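Local coordinates for silicatein alpha (Tethya aurantium, PDB 6ZQ3), which is the mature form of a papain-family protein from silica spicules of a marine sponge and probably promotes silica deposition there, at residues 37-42 and 106-111; 76-79 and 83-86; 140-145 and 151-156; 119-124 and 199-204. All coordinates share one frame; numbering follows the deposited sequence.

Contact 1 of 4, residues 37-42 and 106-111; sequences GINALA and RGASMS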
loop_
_atom_site.group_PDB
_atom_site.type_symbol
_atom_site.label_atom_id
_atom_site.label_comp_id
_atom_site.label_asym_id
_atom_site.label_seq_id
_atom_site.Cartn_x
_atom_site.Cartn_y
_atom_site.Cartn_z
ATOM N N GLY A 37 -5.888 2.330 -6.984
ATOM C CA GLY A 37 -5.210 2.456 -8.255
ATOM C C GLY A 37 -5.873 1.622 -9.300
ATOM O O GLY A 37 -6.370 2.132 -10.286
ATOM N N ILE A 38 -5.908 0.328 -9.044
ATOM C CA ILE A 38 -6.575 -0.644 -9.911
ATOM C C ILE A 38 -7.989 -0.199 -10.321
ATOM O O ILE A 38 -8.400 -0.339 -11.464
ATOM C CB ILE A 38 -6.671 -1.996 -9.187
ATOM C CG1 ILE A 38 -5.380 -2.838 -9.345
ATOM C CG2 ILE A 38 -7.808 -2.804 -9.759
ATOM C CD1 ILE A 38 -4.052 -2.149 -9.055
ATOM N N ASN A 39 -8.726 0.313 -9.351
ATOM C CA ASN A 39 -10.070 0.766 -9.553
ATOM C C ASN A 39 -10.126 2.023 -10.411
ATOM O O ASN A 39 -10.954 2.140 -11.284
ATOM C CB ASN A 39 -10.712 1.042 -8.190
ATOM C CG ASN A 39 -12.118 1.570 -8.319
ATOM O OD1 ASN A 39 -13.032 0.828 -8.692
ATOM N ND2 ASN A 39 -12.298 2.864 -8.057
ATOM N N ALA A 40 -9.237 2.965 -10.134
ATOM C CA ALA A 40 -9.169 4.209 -10.849
ATOM C C ALA A 40 -8.791 4.030 -12.334
ATOM O O ALA A 40 -9.310 4.715 -13.206
ATOM C CB ALA A 40 -8.166 5.107 -10.159
ATOM N N LEU A 41 -7.854 3.130 -12.580
ATOM C CA LEU A 41 -7.459 2.683 -13.913
ATOM C C LEU A 41 -8.588 2.037 -14.706
ATOM O O LEU A 41 -8.804 2.378 -15.859
ATOM C CB LEU A 41 -6.347 1.626 -13.773
ATOM C CG LEU A 41 -4.890 1.954 -14.008
ATOM C CD1 LEU A 41 -4.604 3.423 -13.850
ATOM C CD2 LEU A 41 -4.050 1.087 -13.081
ATOM N N ALA A 42 -9.263 1.066 -14.096
ATOM C CA ALA A 42 -10.370 0.367 -14.731
ATOM C C ALA A 42 -11.571 1.274 -14.957
ATOM O O ALA A 42 -12.039 1.419 -16.079
ATOM C CB ALA A 42 -10.790 -0.825 -13.879
ATOM N N ARG A 106 -20.388 1.583 -0.751
ATOM C CA ARG A 106 -19.372 0.686 -1.286
ATOM C C ARG A 106 -18.656 1.351 -2.454
ATOM O O ARG A 106 -19.244 1.562 -3.515
ATOM C CB ARG A 106 -20.002 -0.634 -1.733
ATOM C CG ARG A 106 -18.995 -1.736 -2.019
ATOM N N GLY A 107 -17.384 1.680 -2.254
ATOM C CA GLY A 107 -16.595 2.333 -3.284
ATOM C C GLY A 107 -16.051 1.353 -4.304
ATOM O O GLY A 107 -15.950 1.679 -5.488
ATOM N N ALA A 108 -15.700 0.149 -3.861
ATOM C CA ALA A 108 -15.040 -0.811 -4.745
ATOM C C ALA A 108 -15.144 -2.237 -4.241
ATOM O O ALA A 108 -15.340 -2.483 -3.048
ATOM C CB ALA A 108 -13.577 -0.432 -4.915
ATOM N N SER A 109 -15.008 -3.175 -5.169
ATOM C CA SER A 109 -14.998 -4.590 -4.842
ATOM C C SER A 109 -13.880 -5.288 -5.598
ATOM O O SER A 109 -13.218 -4.695 -6.454
ATOM C CB SER A 109 -16.339 -5.217 -5.203
ATOM O OG SER A 109 -16.351 -6.626 -4.982
ATOM N N MET A 110 -13.688 -6.560 -5.282
ATOM C CA MET A 110 -12.672 -7.379 -5.927
ATOM C C MET A 110 -12.903 -8.889 -5.783
ATOM O O MET A 110 -13.720 -9.372 -4.973
ATOM C CB MET A 110 -11.308 -7.005 -5.388
ATOM C CG MET A 110 -11.330 -6.764 -3.911
ATOM S SD MET A 110 -9.672 -6.451 -3.333
ATOM C CE MET A 110 -9.037 -8.129 -3.257
ATOM N N SER A 111 -12.182 -9.612 -6.619
ATOM C CA SER A 111 -12.344 -11.049 -6.805
ATOM C C SER A 111 -11.145 -11.865 -6.295
ATOM O O SER A 111 -11.273 -13.044 -6.065
ATOM C CB SER A 111 -12.490 -11.319 -8.296
ATOM O OG SER A 111 -11.195 -11.330 -8.897
#
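N39 and A108 make the closest approach of this slight, buried contact. The amide oxygen OD1 of N39 lies 4.0 Å from CB of A108. G107 takes part through its backbone, with its O 4.4 Å from OD1 of N39. The side chains of N39 and A108 both start toward the opposite segment, and their CA atoms are 7.1 Å apart. N39 holds its CG anti to the backbone N (chi1 178°), which places OD1 beside the methyl of A108.

The second shell holds both backbones in place. On the helix side, L41 N bonds to G37 O and A42 N to I38 O, so N39 rides on a regular turn. The carbonyl of N39 also accepts from the hydroxyl of T43. This turn belongs to helix 26-43, the long central helix of the papain fold. On the other side, V84 of strand 84-85 is paired with two residues, G107 and A108, as a classic beta bulge requires. Backbone bonds join V84 to both. Further along, M110 leaves the strand and packs on F75, V78 and V79 of helix 71-80. S111 OG bonds to the hydroxyl of T217 near the C terminus.

The chemistry is that of loose packing, with only 69 Å² buried in total. A methyl beside an amide oxygen adds little directional force. The bulge's partner V84 packs on M32 and L35 of the same helix 26-43, so the strand probably owes its place more to that packing.

Contact 2 of 4, residues 76-79 and 83-86; sequences LYVV and GVDD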
loop_
_atom_site.group_PDB
_atom_site.type_symbol
_atom_site.label_atom_id
_atom_site.label_comp_id
_atom_site.label_asym_id
_atom_site.label_seq_id
_atom_site.Cartn_x
_atom_site.Cartn_y
_atom_site.Cartn_z
ATOM N N LEU A 76 -8.856 -10.420 1.475
ATOM C CA LEU A 76 -9.845 -11.476 1.820
ATOM C C LEU A 76 -11.124 -10.866 2.417
ATOM O O LEU A 76 -12.232 -11.146 1.967
ATOM C CB LEU A 76 -9.209 -12.429 2.837
ATOM C CG LEU A 76 -9.580 -13.903 2.941
ATOM C CD1 LEU A 76 -9.749 -14.551 1.566
ATOM C CD2 LEU A 76 -8.494 -14.625 3.741
ATOM N N TYR A 77 -10.957 -9.994 3.413
ATOM C CA TYR A 77 -12.064 -9.207 3.911
ATOM C C TYR A 77 -12.818 -8.505 2.768
ATOM O O TYR A 77 -14.020 -8.667 2.628
ATOM C CB TYR A 77 -11.595 -8.164 4.923
ATOM C CG TYR A 77 -12.710 -7.200 5.250
ATOM C CD1 TYR A 77 -13.717 -7.554 6.133
ATOM C CD2 TYR A 77 -12.794 -5.968 4.628
ATOM C CE1 TYR A 77 -14.748 -6.684 6.413
ATOM C CE2 TYR A 77 -13.834 -5.102 4.897
ATOM C CZ TYR A 77 -14.805 -5.467 5.791
ATOM O OH TYR A 77 -15.829 -4.596 6.073
ATOM N N VAL A 78 -12.130 -7.727 1.940
ATOM C CA VAL A 78 -12.835 -7.088 0.826
ATOM C C VAL A 78 -13.607 -8.098 -0.029
ATOM O O VAL A 78 -14.750 -7.821 -0.385
ATOM C CB VAL A 78 -11.920 -6.261 -0.077
ATOM C CG1 VAL A 78 -12.723 -5.627 -1.202
ATOM C CG2 VAL A 78 -11.218 -5.158 0.730
ATOM N N VAL A 79 -12.991 -9.245 -0.363
ATOM C CA VAL A 79 -13.613 -10.246 -1.262
ATOM C C VAL A 79 -14.839 -10.898 -0.568
ATOM O O VAL A 79 -15.936 -10.932 -1.138
ATOM C CB VAL A 79 -12.616 -11.377 -1.680
ATOM C CG1 VAL A 79 -13.317 -12.473 -2.503
ATOM C CG2 VAL A 79 -11.411 -10.840 -2.440
ATOM N N GLY A 83 -16.960 -5.940 -1.018
ATOM C CA GLY A 83 -16.830 -4.480 -1.117
ATOM C C GLY A 83 -16.073 -3.763 -0.002
ATOM O O GLY A 83 -15.972 -4.242 1.135
ATOM N N VAL A 84 -15.541 -2.597 -0.341
ATOM C CA VAL A 84 -14.962 -1.695 0.648
ATOM C C VAL A 84 -15.618 -0.327 0.511
ATOM O O VAL A 84 -15.926 0.098 -0.597
ATOM C CB VAL A 84 -13.427 -1.609 0.474
ATOM C CG1 VAL A 84 -13.052 -0.665 -0.656
ATOM C CG2 VAL A 84 -12.757 -1.224 1.794
ATOM N N ASP A 85 -15.871 0.340 1.635
ATOM C CA ASP A 85 -16.413 1.686 1.585
ATOM C C ASP A 85 -15.316 2.692 1.201
ATOM O O ASP A 85 -14.116 2.464 1.442
ATOM C CB ASP A 85 -17.014 2.112 2.935
ATOM C CG ASP A 85 -18.391 1.529 3.189
ATOM O OD1 ASP A 85 -19.049 1.019 2.244
ATOM O OD2 ASP A 85 -18.824 1.610 4.361
ATOM N N ASP A 86 -15.747 3.819 0.644
ATOM C CA ASP A 86 -14.841 4.893 0.343
ATOM C C ASP A 86 -14.705 5.824 1.530
ATOM O O ASP A 86 -15.552 5.825 2.412
ATOM C CB ASP A 86 -15.268 5.643 -0.920
ATOM C CG ASP A 86 -16.682 6.060 -0.884
ATOM O OD1 ASP A 86 -17.050 6.789 0.068
ATOM O OD2 ASP A 86 -17.412 5.650 -1.815
#
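The Y77 ring lies beside the backbone of G83, with G83 O 4.4 Å from Y77 CE2 and set obliquely to the ring. With chi1 at 170° the Y77 ring stands opposite its backbone N, and this brings CE2 near G83 O. The second flat group is the peptide carbonyl of V78. G83 N donates to V78 O at 3.0 Å, in the carbonyl plane, with a C=O...N angle of 154°. The bond links residues five apart and closes the turn that leads out of helix 71-80. At the backbone angles of G83 a side chain would collide with the preceding carbonyl oxygen, so glycine is called for.

V78 completes the contact with its two methyl groups. V78 CG1 lies 4.0 Å from G83 C, and V78 CG2 meets CB of V84 at 4.2 Å. The two valines meet at a slant.

N53 of helix 51-57 serves both segments. Its OD1 accepts from D85 N, and its ND2 makes a weak bond with Y77 OH. Y77 also touches C57 of that helix. V84 packs on I54 of helix 51-57 and on M32 and L35 of helix 26-43. The turn leads from helix 71-80 into strand 84-85, packed against helices 51-57 and 26-43.

Contact 3 of 4, residues 140-145 and 151-156; sequences GESNAF and GVYDSS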
loop_
_atom_site.group_PDB
_atom_site.type_symbol
_atom_site.label_atom_id
_atom_site.label_comp_id
_atom_site.label_asym_id
_atom_site.label_seq_id
_atom_site.Cartn_x
_atom_site.Cartn_y
_atom_site.Cartn_z
ATOM N N GLY A 140 11.502 -1.256 7.649
ATOM C CA GLY A 140 11.707 0.147 7.985
ATOM C C GLY A 140 12.230 0.336 9.404
ATOM O O GLY A 140 11.897 1.322 10.052
ATOM N N GLU A 141 13.050 -0.607 9.880
ATOM C CA GLU A 141 13.634 -0.562 11.234
ATOM C C GLU A 141 14.592 0.637 11.425
ATOM O O GLU A 141 14.555 1.319 12.449
ATOM N N SER A 142 15.431 0.892 10.427
ATOM C CA SER A 142 16.450 1.926 10.493
ATOM C C SER A 142 15.928 3.317 10.877
ATOM O O SER A 142 14.847 3.763 10.464
ATOM C CB SER A 142 17.173 2.025 9.147
ATOM O OG SER A 142 18.114 3.097 9.118
ATOM N N ASN A 143 16.764 4.026 11.625
ATOM C CA ASN A 143 16.518 5.398 11.961
ATOM C C ASN A 143 16.547 6.247 10.689
ATOM O O ASN A 143 15.979 7.344 10.624
ATOM C CB ASN A 143 17.586 5.832 12.943
ATOM C CG ASN A 143 17.150 6.983 13.814
ATOM O OD1 ASN A 143 16.001 7.047 14.230
ATOM N ND2 ASN A 143 18.086 7.894 14.119
ATOM N N ALA A 144 17.211 5.721 9.668
ATOM C CA ALA A 144 17.348 6.424 8.402
ATOM C C ALA A 144 16.021 6.455 7.672
ATOM O O ALA A 144 15.653 7.481 7.061
ATOM C CB ALA A 144 18.425 5.766 7.540
ATOM N N PHE A 145 15.319 5.320 7.725
ATOM C CA PHE A 145 13.950 5.243 7.231
ATOM C C PHE A 145 12.982 6.055 8.091
ATOM O O PHE A 145 12.202 6.877 7.601
ATOM C CB PHE A 145 13.460 3.791 7.205
ATOM C CG PHE A 145 12.136 3.648 6.511
ATOM C CD1 PHE A 145 12.087 3.533 5.127
ATOM C CD2 PHE A 145 10.940 3.725 7.231
ATOM C CE1 PHE A 145 10.887 3.455 4.489
ATOM C CE2 PHE A 145 9.740 3.643 6.585
ATOM C CZ PHE A 145 9.712 3.508 5.220
ATOM N N GLY A 151 16.288 12.029 -1.313
ATOM C CA GLY A 151 17.259 11.145 -1.972
ATOM C C GLY A 151 16.829 9.688 -2.071
ATOM O O GLY A 151 15.692 9.330 -1.703
ATOM N N VAL A 152 17.736 8.847 -2.582
ATOM C CA VAL A 152 17.495 7.401 -2.712
ATOM C C VAL A 152 17.979 6.681 -1.456
ATOM O O VAL A 152 19.148 6.731 -1.111
ATOM C CB VAL A 152 18.184 6.795 -3.970
ATOM C CG1 VAL A 152 18.175 5.270 -3.940
ATOM C CG2 VAL A 152 17.510 7.280 -5.251
ATOM N N TYR A 153 17.055 6.012 -0.787
ATOM C CA TYR A 153 17.354 5.220 0.388
ATOM C C TYR A 153 18.094 3.985 -0.076
ATOM O O TYR A 153 17.637 3.256 -0.970
ATOM C CB TYR A 153 16.053 4.844 1.069
ATOM C CG TYR A 153 16.182 4.153 2.394
ATOM C CD1 TYR A 153 16.427 4.879 3.541
ATOM C CD2 TYR A 153 15.995 2.765 2.515
ATOM C CE1 TYR A 153 16.524 4.259 4.773
ATOM C CE2 TYR A 153 16.086 2.139 3.749
ATOM C CZ TYR A 153 16.340 2.899 4.871
ATOM O OH TYR A 153 16.435 2.304 6.105
ATOM N N ASP A 154 19.251 3.758 0.524
ATOM C CA ASP A 154 20.164 2.721 0.075
ATOM C C ASP A 154 20.905 2.274 1.313
ATOM O O ASP A 154 21.985 2.767 1.612
ATOM C CB ASP A 154 21.106 3.310 -0.971
ATOM C CG ASP A 154 21.800 2.259 -1.818
ATOM O OD1 ASP A 154 21.831 1.054 -1.472
ATOM O OD2 ASP A 154 22.328 2.673 -2.859
ATOM N N SER A 155 20.272 1.375 2.054
ATOM C CA SER A 155 20.671 1.029 3.403
ATOM C C SER A 155 21.523 -0.239 3.391
ATOM O O SER A 155 21.222 -1.211 2.702
ATOM C CB SER A 155 19.422 0.834 4.278
ATOM O OG SER A 155 19.725 0.437 5.614
ATOM N N SER A 156 22.584 -0.207 4.179
ATOM C CA SER A 156 23.488 -1.332 4.344
ATOM C C SER A 156 22.944 -2.317 5.388
ATOM O O SER A 156 23.166 -3.514 5.286
ATOM C CB SER A 156 24.871 -0.809 4.781
ATOM O OG SER A 156 25.092 0.520 4.308
#
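F145 and Y153 form a T-shaped aromatic pair beside the N-cap of helix 143-146. The edge of F145 points at the face of Y153. The ring planes stand at 82° and the centroids are 5.8 Å apart. F145 CD1 sits 4.3 Å above the Y153 plane, displaced from the ring centre. A chi1 of -173° sets the Y153 ring opposite its own backbone N and sends it across to the start of the helix.

The rest of the Y153 ring meets that helix turn. A144 CB touches Y153 CE1 at 3.7 Å, and F145 N lies 3.4 Å from Y153 CE1. The carbonyl carbon of A144 and CB of S142 come in at the ring edge. S142 CB is only 3.1 Å from Y153 OH, so the fit is tight. S142 is the N-cap: its OG accepts from A144 N at 2.8 Å. Putting an alanine in place of Y153 would probably leave the F145 edge without a ring face to meet and open a gap beside S142 and A144.

Y153 also touches C207, which forms a disulfide with C158, and its backbone bonds to K198. F145 meets the rings of W187 and W191 and touches N185. N185 and W187 lie in the Asn-Ser-Trp-Gly stretch of the papain family's asparagine signature, and W191 follows it. The aromatic cluster is consistent with the region round the active-site asparagine in that family.

Contact 4 of 4, residues 119-124 and 199-204; sequences GSESDL and MARNKY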
loop_
_atom_site.group_PDB
_atom_site.type_symbol
_atom_site.label_atom_id
_atom_site.label_comp_id
_atom_site.label_asym_id
_atom_site.label_seq_id
_atom_site.Cartn_x
_atom_site.Cartn_y
_atom_site.Cartn_z
ATOM N N GLY A 119 10.885 -12.142 -3.756
ATOM C CA GLY A 119 12.260 -11.772 -4.108
ATOM C C GLY A 119 12.521 -11.314 -5.542
ATOM O O GLY A 119 13.630 -10.876 -5.856
ATOM N N SER A 120 11.528 -11.386 -6.423
ATOM C CA SER A 120 11.755 -11.051 -7.820
ATOM C C SER A 120 11.315 -9.631 -8.127
ATOM O O SER A 120 10.116 -9.351 -8.179
ATOM C CB SER A 120 11.024 -12.017 -8.753
ATOM O OG SER A 120 11.126 -11.552 -10.093
ATOM N N GLU A 121 12.298 -8.755 -8.357
ATOM C CA GLU A 121 12.051 -7.350 -8.692
ATOM C C GLU A 121 11.708 -7.123 -10.169
ATOM O O GLU A 121 11.153 -6.079 -10.533
ATOM C CB GLU A 121 13.261 -6.497 -8.314
ATOM C CG GLU A 121 13.513 -6.398 -6.817
ATOM C CD GLU A 121 14.607 -5.391 -6.468
ATOM O OE1 GLU A 121 15.762 -5.822 -6.275
ATOM O OE2 GLU A 121 14.321 -4.167 -6.401
ATOM N N SER A 122 12.057 -8.076 -11.027
ATOM C CA SER A 122 11.679 -7.987 -12.445
ATOM C C SER A 122 10.195 -8.343 -12.651
ATOM O O SER A 122 9.536 -7.754 -13.495
ATOM C CB SER A 122 12.565 -8.887 -13.281
ATOM O OG SER A 122 12.432 -10.217 -12.835
ATOM N N ASP A 123 9.679 -9.192 -11.767
ATOM C CA ASP A 123 8.272 -9.550 -11.772
ATOM C C ASP A 123 7.524 -8.376 -11.134
ATOM O O ASP A 123 6.425 -8.025 -11.561
ATOM C CB ASP A 123 8.036 -10.832 -10.974
ATOM N N LEU A 124 8.132 -7.774 -10.109
ATOM C CA LEU A 124 7.550 -6.624 -9.436
ATOM C C LEU A 124 7.445 -5.438 -10.413
ATOM O O LEU A 124 6.413 -4.768 -10.473
ATOM C CB LEU A 124 8.370 -6.256 -8.192
ATOM C CG LEU A 124 7.969 -5.016 -7.376
ATOM C CD1 LEU A 124 6.487 -4.963 -7.049
ATOM C CD2 LEU A 124 8.781 -4.963 -6.088
ATOM N N MET A 199 13.110 4.129 -2.983
ATOM C CA MET A 199 13.954 3.028 -2.481
ATOM C C MET A 199 14.801 2.339 -3.536
ATOM O O MET A 199 14.561 2.475 -4.727
ATOM C CB MET A 199 13.100 2.036 -1.732
ATOM C CG MET A 199 12.574 2.677 -0.467
ATOM S SD MET A 199 11.693 1.563 0.594
ATOM C CE MET A 199 13.009 0.471 1.113
ATOM N N ALA A 200 15.826 1.629 -3.076
ATOM C CA ALA A 200 16.860 1.084 -3.973
ATOM C C ALA A 200 16.274 -0.004 -4.868
ATOM O O ALA A 200 15.661 -0.976 -4.393
ATOM C CB ALA A 200 18.035 0.547 -3.160
ATOM N N ARG A 201 16.410 0.170 -6.171
ATOM C CA ARG A 201 15.881 -0.828 -7.079
ATOM C C ARG A 201 16.968 -1.655 -7.659
ATOM O O ARG A 201 17.988 -1.121 -8.084
ATOM C CB ARG A 201 15.122 -0.181 -8.225
ATOM C CG ARG A 201 14.447 -1.193 -9.128
ATOM C CD ARG A 201 13.323 -0.552 -9.913
ATOM N NE ARG A 201 13.642 -0.438 -11.330
ATOM C CZ ARG A 201 13.895 0.691 -11.982
ATOM N NH1 ARG A 201 14.147 0.641 -13.272
ATOM N NH2 ARG A 201 13.882 1.870 -11.377
ATOM N N ASN A 202 16.712 -2.953 -7.728
ATOM C CA ASN A 202 17.620 -3.942 -8.326
ATOM C C ASN A 202 18.892 -4.157 -7.538
ATOM O O ASN A 202 19.905 -4.564 -8.084
ATOM C CB ASN A 202 17.941 -3.605 -9.790
ATOM C CG ASN A 202 16.823 -3.997 -10.733
ATOM O OD1 ASN A 202 16.050 -4.936 -10.478
ATOM N ND2 ASN A 202 16.740 -3.292 -11.843
ATOM N N LYS A 203 18.821 -3.900 -6.240
ATOM C CA LYS A 203 19.937 -4.164 -5.367
ATOM C C LYS A 203 19.598 -5.431 -4.621
ATOM O O LYS A 203 19.548 -5.462 -3.405
ATOM C CB LYS A 203 20.180 -2.980 -4.432
ATOM C CG LYS A 203 20.719 -1.732 -5.122
ATOM C CD LYS A 203 22.035 -2.015 -5.840
ATOM C CE LYS A 203 22.790 -0.751 -6.223
ATOM N NZ LYS A 203 23.336 -0.048 -5.022
ATOM N N TYR A 204 19.335 -6.491 -5.373
ATOM C CA TYR A 204 19.123 -7.809 -4.797
ATOM C C TYR A 204 18.083 -7.768 -3.672
ATOM O O TYR A 204 18.257 -8.376 -2.615
ATOM C CB TYR A 204 20.464 -8.351 -4.294
ATOM C CG TYR A 204 20.524 -9.854 -4.163
ATOM C CD1 TYR A 204 20.603 -10.663 -5.294
ATOM C CD2 TYR A 204 20.539 -10.460 -2.902
ATOM C CE1 TYR A 204 20.675 -12.043 -5.181
ATOM C CE2 TYR A 204 20.616 -11.834 -2.764
ATOM C CZ TYR A 204 20.676 -12.631 -3.903
ATOM O OH TYR A 204 20.739 -14.010 -3.762
HETATM O O HOH W 1 16.757 -3.455 -4.378
#
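A200 meets E121 first, through a water. The water lies 2.7 Å from A200 O and 3.2 Å from E121 OE1, and it accepts from K203 N. Acceptors compete for its two protons, so not every link need form at once. R201 follows. Its CG is 4.0 Å from E121 OE2, but its guanidinium NH2 bonds to Y180 O.

N202 gives the one direct hydrogen bond between the two segments. Its backbone N donates to E121 OE2 at 3.0 Å, nearly straight at 169°. The donor comes from above the carboxylate plane, 39° out of it. W181 NE1 is the stronger partner of OE2. N202 OD1 lies 3.9 Å from E121 CB, alongside the base of that side chain. The backbone then bends round the carboxylate: K203 N and Y204 N stand 3.6 and 3.7 Å from E121 OE1. Just beyond, N205 N bonds to OE1.

E121 reaches this bend because its CG is anti to the carbonyl carbon (chi1 -67°) and the next bond runs straight on. The start of helix 121-130 is capped by S120, whose OG accepts from D123 N. That helix end would probably favour the charged form of the buried carboxylate. A leucine in place of E121 would probably leave the N-H groups of N202, N205 and W181 without their acceptor and free the bend to shift.

Helix 121-130 also packs on the sheet through L124, which touches W181, I169 and V134. The contact thus joins the helix start to the bend after strand 196-200, beside strand 180-184.

From the N terminus, helix 26-43 supplies the first half of contact 1. Contact 2 opens and closes inside that loop, between helix 71-80 and strand 84-85, and 106-111 then closes contact 1. The two share the small antiparallel sheet of strands 84-85 and 106-108. A second loop opens at 119-124. Contact 3 closes within it, and 199-204 closes contact 4. Contacts 3 and 4 meet where strands 152-153 and 196-200 pair in the mixed sheet. The two nested pairs follow in series and none cross. Contact 3 lies about 32 Å, centre to centre, from contacts 1 and 2, in keeping with the helical and sheet-rich lobes of the papain fold.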